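Local coordinates for protein ornithine decarboxylase (Entamoeba histolytica, PDB 4AIB) that probably catalyses the decarboxylation of L-ornithine to putrescine with pyridoxal 5'-phosphate as cofactor, the entry step of polyamine synthesis, and works as a homodimer, at residues K285-S291 / Y325-G331; S310-Q316 / Q343-M348. One frame throughout, in Å; residues are numbered along the deposited sequence.

Contact 1: residues K285-S291 / Y325-G331; sequences KQIEYTS and YESIIYG
Tyr330 donates its OH to Glu288 OE1 at 2.8 Å; with Tyr325 and Tyr289 it makes up the three tyrosines that bury the most surface beside the parallel backbone ladder of strands 285-291 and 325-330. The ring of Tyr330 lies back over the neighbouring strand, its CG beside its own backbone N (chi1 -61°). The carboxylate sits at the edge of that ring, the two planes nearly perpendicular, and the hydroxyl meets OE1 from above the carboxylate plane. Glu288 OE1 also forms a salt bridge with Arg277 of strand 267-281, which lies on the far side of strand 285-291. At the start of the pairing, both Ile287 CD1 (3.7 Å from Tyr325 CD2) and Lys285 CG (3.8 Å from Tyr325 CE1) come to the same side of the Tyr325 ring. On the face that carries Ile287 and Ser327, Tyr289 turns its ring edge to Ser327, CE2 to OG 3.5 Å, while its OH has its partner in Met348. The backbone ladder is firm toward the C-terminal end, with Tyr289 N to Ile328 O and Tyr330 N to Tyr289 O both 2.8 Å, followed by Ser291 N to Tyr330 O; at the other end Ile287 N to Glu326 O is weak at 3.4 Å. Strands 267-281 and 341-346 flank the pair antiparallel within the beta domain of this class-II decarboxylase. The hydroxyl and Arg277 would be expected to favour the ionised carboxylate of Glu288; through it strands 267-281, 285-291 and 325-330 are joined by side chains as well as by backbone.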
loop_
_atom_site.group_PDB
_atom_site.type_symbol
_atom_site.label_atom_id
_atom_site.label_comp_id
_atom_site.label_asym_id
_atom_site.label_seq_id
_atom_site.Cartn_x
_atom_site.Cartn_y
_atom_site.Cartn_z
ATOM N N LYS A 285 -10.814 30.991 7.875
ATOM C CA LYS A 285 -11.115 29.929 6.916
ATOM C C LYS A 285 -9.902 29.109 6.480
ATOM O O LYS A 285 -8.869 29.658 6.087
ATOM C CB LYS A 285 -11.854 30.495 5.691
ATOM C CG LYS A 285 -11.186 31.696 5.027
ATOM C CD LYS A 285 -12.194 32.588 4.314
ATOM C CE LYS A 285 -12.576 32.051 2.942
ATOM N NZ LYS A 285 -13.625 32.888 2.297
ATOM N N GLN A 286 -10.041 27.790 6.580
ATOM C CA GLN A 286 -9.108 26.852 5.965
ATOM C C GLN A 286 -9.793 26.224 4.755
ATOM O O GLN A 286 -11.013 26.042 4.753
ATOM C CB GLN A 286 -8.642 25.780 6.962
ATOM C CG GLN A 286 -9.753 25.023 7.683
ATOM C CD GLN A 286 -9.268 23.756 8.368
ATOM O OE1 GLN A 286 -8.088 23.619 8.698
ATOM N NE2 GLN A 286 -10.186 22.821 8.590
ATOM N N ILE A 287 -9.016 25.915 3.720
ATOM C CA ILE A 287 -9.583 25.381 2.482
ATOM C C ILE A 287 -9.071 23.973 2.187
ATOM O O ILE A 287 -7.869 23.761 2.016
ATOM C CB ILE A 287 -9.330 26.312 1.272
ATOM C CG1 ILE A 287 -9.580 27.779 1.651
ATOM C CG2 ILE A 287 -10.221 25.906 0.104
ATOM C CD1 ILE A 287 -9.073 28.787 0.640
ATOM N N GLU A 288 -9.998 23.019 2.133
ATOM C CA GLU A 288 -9.676 21.626 1.835
ATOM C C GLU A 288 -9.676 21.366 0.333
ATOM O O GLU A 288 -10.568 21.819 -0.386
ATOM C CB GLU A 288 -10.662 20.684 2.532
ATOM C CG GLU A 288 -10.433 20.534 4.029
ATOM C CD GLU A 288 -11.605 19.885 4.745
ATOM O OE1 GLU A 288 -12.098 18.843 4.264
ATOM O OE2 GLU A 288 -12.028 20.411 5.797
ATOM N N TYR A 289 -8.669 20.634 -0.133
ATOM C CA TYR A 289 -8.546 20.302 -1.549
ATOM C C TYR A 289 -8.437 18.799 -1.766
ATOM O O TYR A 289 -7.953 18.067 -0.901
ATOM C CB TYR A 289 -7.341 21.014 -2.167
ATOM C CG TYR A 289 -7.472 22.520 -2.208
ATOM C CD1 TYR A 289 -8.156 23.152 -3.247
ATOM C CD2 TYR A 289 -6.911 23.315 -1.211
ATOM C CE1 TYR A 289 -8.279 24.531 -3.289
ATOM C CE2 TYR A 289 -7.028 24.696 -1.243
ATOM C CZ TYR A 289 -7.711 25.298 -2.285
ATOM O OH TYR A 289 -7.829 26.669 -2.321
ATOM N N THR A 290 -8.902 18.347 -2.924
ATOM C CA THR A 290 -8.804 16.942 -3.287
ATOM C C THR A 290 -7.957 16.799 -4.547
ATOM O O THR A 290 -8.372 17.175 -5.648
ATOM C CB THR A 290 -10.194 16.296 -3.446
ATOM O OG1 THR A 290 -10.974 16.577 -2.278
ATOM C CG2 THR A 290 -10.075 14.785 -3.610
ATOM N N SER A 291 -6.756 16.267 -4.353
ATOM C CA SER A 291 -5.766 16.133 -5.411
ATOM C C SER A 291 -5.898 14.797 -6.133
ATOM O O SER A 291 -6.287 13.799 -5.530
ATOM C CB SER A 291 -4.368 16.273 -4.822
ATOM O OG SER A 291 -3.388 16.045 -5.808
ATOM N N TYR A 325 -3.967 30.966 2.542
ATOM C CA TYR A 325 -4.805 30.250 3.502
ATOM C C TYR A 325 -4.194 28.893 3.847
ATOM O O TYR A 325 -3.547 28.267 3.005
ATOM C CB TYR A 325 -6.217 30.050 2.941
ATOM C CG TYR A 325 -6.933 31.330 2.566
ATOM C CD1 TYR A 325 -7.547 32.121 3.540
ATOM C CD2 TYR A 325 -7.009 31.746 1.237
ATOM C CE1 TYR A 325 -8.206 33.292 3.200
ATOM C CE2 TYR A 325 -7.669 32.915 0.888
ATOM C CZ TYR A 325 -8.264 33.685 1.872
ATOM O OH TYR A 325 -8.918 34.845 1.531
ATOM N N GLU A 326 -4.401 28.447 5.086
ATOM C CA GLU A 326 -3.946 27.125 5.517
ATOM C C GLU A 326 -4.757 26.048 4.804
ATOM O O GLU A 326 -5.938 25.845 5.098
ATOM C CB GLU A 326 -4.058 26.975 7.039
ATOM C CG GLU A 326 -3.555 25.639 7.572
ATOM C CD GLU A 326 -3.784 25.461 9.064
ATOM O OE1 GLU A 326 -4.707 26.097 9.618
ATOM O OE2 GLU A 326 -3.038 24.675 9.685
ATOM N N SER A 327 -4.113 25.365 3.862
ATOM C CA SER A 327 -4.794 24.398 3.008
ATOM C C SER A 327 -4.471 22.955 3.379
ATOM O O SER A 327 -3.313 22.614 3.636
ATOM C CB SER A 327 -4.455 24.658 1.538
ATOM O OG SER A 327 -4.806 25.980 1.161
ATOM N N ILE A 328 -5.512 22.125 3.410
ATOM C CA ILE A 328 -5.393 20.687 3.652
ATOM C C ILE A 328 -5.622 19.952 2.334
ATOM O O ILE A 328 -6.703 20.032 1.749
ATOM C CB ILE A 328 -6.428 20.189 4.695
ATOM C CG1 ILE A 328 -6.315 20.963 6.022
ATOM C CG2 ILE A 328 -6.320 18.680 4.900
ATOM C CD1 ILE A 328 -5.199 20.517 6.948
ATOM N N ILE A 329 -4.603 19.236 1.869
ATOM C CA ILE A 329 -4.691 18.521 0.597
ATOM C C ILE A 329 -4.883 17.025 0.829
ATOM O O ILE A 329 -4.114 16.391 1.554
ATOM C CB ILE A 329 -3.458 18.780 -0.298
ATOM C CG1 ILE A 329 -3.110 20.271 -0.312
ATOM C CG2 ILE A 329 -3.718 18.294 -1.718
ATOM C CD1 ILE A 329 -1.657 20.561 -0.615
ATOM N N TYR A 330 -5.927 16.473 0.216
ATOM C CA TYR A 330 -6.239 15.052 0.341
ATOM C C TYR A 330 -5.726 14.260 -0.856
ATOM O O TYR A 330 -5.604 14.795 -1.960
ATOM C CB TYR A 330 -7.746 14.841 0.508
ATOM C CG TYR A 330 -8.333 15.497 1.740
ATOM C CD1 TYR A 330 -7.942 15.099 3.018
ATOM C CD2 TYR A 330 -9.287 16.506 1.629
ATOM C CE1 TYR A 330 -8.475 15.692 4.150
ATOM C CE2 TYR A 330 -9.828 17.105 2.757
ATOM C CZ TYR A 330 -9.418 16.694 4.014
ATOM O OH TYR A 330 -9.948 17.279 5.139
ATOM N N GLY A 331 -5.427 12.984 -0.623
ATOM C CA GLY A 331 -4.970 12.084 -1.678
ATOM C C GLY A 331 -6.073 11.752 -2.665
ATOM O O GLY A 331 -7.252 11.730 -2.309
#

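Contact 2: residues S310-Q316 / Q343-M348; sequences SCECITQ and QELPEM
Gln343 reaches segment 310-316 because its CG lies anti to the backbone N (chi1 -153°) and the chain beyond runs extended, carrying the amide to the backbone of Cys311. There OE1 accepts the N-H of Cys311 at 2.7 Å, in the carbonyl plane and on a lone pair. NE2 of the same amide lies over Ser310, 3.6 Å from its CB. Cys313 SG, also anti to its own N (chi1 179°), is carried to the thioether of Met348, with SG 3.6 Å from SD. Between these ends Leu345 points its CD2 at the Cys313 backbone, 3.7 Å from N, and at the Cys313 CB, 4.0 Å away; its CD1 lies 4.3 Å from Cys311 SG. The Pro346 ring adds CG to the side of Cys313, 4.3 Å from CB, and the Gln316 chain runs beside Pro346. Cys313 CA and Leu345 CA are 7.1 Å apart, and the backbones do not pair as strands. In the C-terminal beta domain of this class-II decarboxylase, strand 312-313, paired with 354-360, lies across from strand 341-346, paired with 324-330. Leu355 touches both Cys311 and Met348, adding strand 354-360 to the apolar layer. Sulfur and aliphatic groups thus fill the gap between a short, weakly bonded strand and segment 343-348, and the Gln343 amide bonded to the Cys311 N-H anchors the 310-311 end.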
loop_
_atom_site.group_PDB
_atom_site.type_symbol
_atom_site.label_atom_id
_atom_site.label_comp_id
_atom_site.label_asym_id
_atom_site.label_seq_id
_atom_site.Cartn_x
_atom_site.Cartn_y
_atom_site.Cartn_z
ATOM N N SER A 310 6.090 19.002 0.979
ATOM C CA SER A 310 6.009 20.390 0.516
ATOM C C SER A 310 5.710 20.496 -0.978
ATOM O O SER A 310 6.306 19.789 -1.792
ATOM C CB SER A 310 7.301 21.142 0.845
ATOM O OG SER A 310 7.520 21.198 2.243
ATOM N N CYS A 311 4.781 21.387 -1.320
ATOM C CA CYS A 311 4.361 21.613 -2.702
ATOM C C CYS A 311 4.017 23.086 -2.923
ATOM O O CYS A 311 3.940 23.861 -1.970
ATOM C CB CYS A 311 3.146 20.748 -3.032
ATOM S SG CYS A 311 1.624 21.287 -2.222
ATOM N N GLU A 312 3.794 23.463 -4.180
ATOM C CA GLU A 312 3.399 24.831 -4.515
ATOM C C GLU A 312 2.399 24.892 -5.673
ATOM O O GLU A 312 2.357 23.998 -6.523
ATOM C CB GLU A 312 4.630 25.707 -4.804
ATOM C CG GLU A 312 5.616 25.120 -5.803
ATOM C CD GLU A 312 6.719 26.090 -6.181
ATOM O OE1 GLU A 312 7.645 26.289 -5.366
ATOM O OE2 GLU A 312 6.670 26.647 -7.299
ATOM N N CYS A 313 1.586 25.946 -5.687
ATOM C CA CYS A 313 0.615 26.157 -6.753
ATOM C C CYS A 313 1.280 26.833 -7.948
ATOM O O CYS A 313 1.523 28.041 -7.936
ATOM C CB CYS A 313 -0.568 26.983 -6.254
ATOM S SG CYS A 313 -1.795 27.318 -7.533
ATOM N N ILE A 314 1.553 26.036 -8.978
ATOM C CA ILE A 314 2.334 26.457 -10.145
ATOM C C ILE A 314 1.560 27.349 -11.124
ATOM O O ILE A 314 2.139 28.239 -11.758
ATOM C CB ILE A 314 2.948 25.217 -10.851
ATOM C CG1 ILE A 314 4.405 25.024 -10.430
ATOM C CG2 ILE A 314 2.890 25.322 -12.367
ATOM C CD1 ILE A 314 4.597 24.682 -8.972
ATOM N N THR A 315 0.256 27.107 -11.223
ATOM C CA THR A 315 -0.614 27.784 -12.189
ATOM C C THR A 315 -0.744 29.290 -11.966
ATOM O O THR A 315 -0.867 30.051 -12.929
ATOM C CB THR A 315 -2.020 27.162 -12.190
ATOM O OG1 THR A 315 -2.405 26.876 -10.841
ATOM C CG2 THR A 315 -2.030 25.874 -12.998
ATOM N N GLN A 316 -0.724 29.712 -10.704
ATOM C CA GLN A 316 -0.742 31.135 -10.365
ATOM C C GLN A 316 0.480 31.529 -9.535
ATOM O O GLN A 316 0.803 30.880 -8.537
ATOM C CB GLN A 316 -2.049 31.534 -9.660
ATOM C CG GLN A 316 -2.406 30.709 -8.428
ATOM C CD GLN A 316 -3.692 31.156 -7.756
ATOM O OE1 GLN A 316 -3.836 31.040 -6.539
ATOM N NE2 GLN A 316 -4.636 31.666 -8.542
ATOM N N GLN A 343 -0.361 22.666 4.123
ATOM C CA GLN A 343 0.529 23.743 3.708
ATOM C C GLN A 343 -0.198 25.059 3.463
ATOM O O GLN A 343 -1.398 25.079 3.175
ATOM C CB GLN A 343 1.292 23.324 2.450
ATOM C CG GLN A 343 2.647 23.991 2.282
ATOM C CD GLN A 343 3.519 23.289 1.259
ATOM O OE1 GLN A 343 3.050 22.435 0.508
ATOM N NE2 GLN A 343 4.800 23.645 1.229
ATOM N N GLU A 344 0.556 26.149 3.593
ATOM C CA GLU A 344 0.094 27.498 3.296
ATOM C C GLU A 344 0.020 27.681 1.780
ATOM O O GLU A 344 1.042 27.627 1.090
ATOM C CB GLU A 344 1.060 28.513 3.918
ATOM C CG GLU A 344 0.618 29.967 3.850
ATOM C CD GLU A 344 -0.174 30.424 5.065
ATOM O OE1 GLU A 344 -0.865 29.596 5.700
ATOM O OE2 GLU A 344 -0.109 31.631 5.381
ATOM N N LEU A 345 -1.193 27.885 1.268
ATOM C CA LEU A 345 -1.428 28.004 -0.173
ATOM C C LEU A 345 -2.496 29.048 -0.508
ATOM O O LEU A 345 -3.432 29.243 0.265
ATOM C CB LEU A 345 -1.838 26.648 -0.760
ATOM C CG LEU A 345 -0.738 25.633 -1.082
ATOM C CD1 LEU A 345 -1.324 24.234 -1.167
ATOM C CD2 LEU A 345 -0.013 25.990 -2.373
ATOM N N PRO A 346 -2.364 29.716 -1.674
ATOM C CA PRO A 346 -3.402 30.659 -2.101
ATOM C C PRO A 346 -4.685 29.926 -2.496
ATOM O O PRO A 346 -4.641 28.726 -2.778
ATOM C CB PRO A 346 -2.778 31.335 -3.324
ATOM C CG PRO A 346 -1.813 30.334 -3.859
ATOM C CD PRO A 346 -1.267 29.622 -2.656
ATOM N N GLU A 347 -5.810 30.638 -2.502
ATOM C CA GLU A 347 -7.092 30.050 -2.886
ATOM C C GLU A 347 -7.036 29.558 -4.330
ATOM O O GLU A 347 -6.687 30.312 -5.241
ATOM C CB GLU A 347 -8.238 31.051 -2.700
ATOM C CG GLU A 347 -9.626 30.431 -2.812
ATOM C CD GLU A 347 -10.744 31.460 -2.806
ATOM O OE1 GLU A 347 -10.566 32.553 -3.386
ATOM O OE2 GLU A 347 -11.811 31.168 -2.226
ATOM N N MET A 348 -7.372 28.286 -4.521
ATOM C CA MET A 348 -7.267 27.643 -5.826
ATOM C C MET A 348 -8.630 27.266 -6.397
ATOM O O MET A 348 -9.596 27.080 -5.656
ATOM C CB MET A 348 -6.366 26.409 -5.742
ATOM C CG MET A 348 -4.900 26.729 -5.494
ATOM S SD MET A 348 -3.857 25.267 -5.337
ATOM C CE MET A 348 -4.295 24.687 -3.699
#

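Contacts 1 and 2 are neighbours in the C-terminal beta domain, their centres about 10 Å apart, and their segments alternate along the chain. Strand 325-330 joins them: it pairs parallel with 285-291 on one edge and antiparallel with strand 341-346 on the other, where Ser327 N lies 2.8 Å from Gln343 O, a probable hydrogen bond. A second probable bond, Tyr289 OH to Met348 N at 2.8 Å, links strand 285-291 with segment 343-348, and Ser327 OG packs on Leu345 CB at 3.6 Å. Neither contact contains the predicted cofactor lysine Lys57 or proton donor Cys334; the latter follows Gly331 by three residues, in a part of the chain that is not modelled.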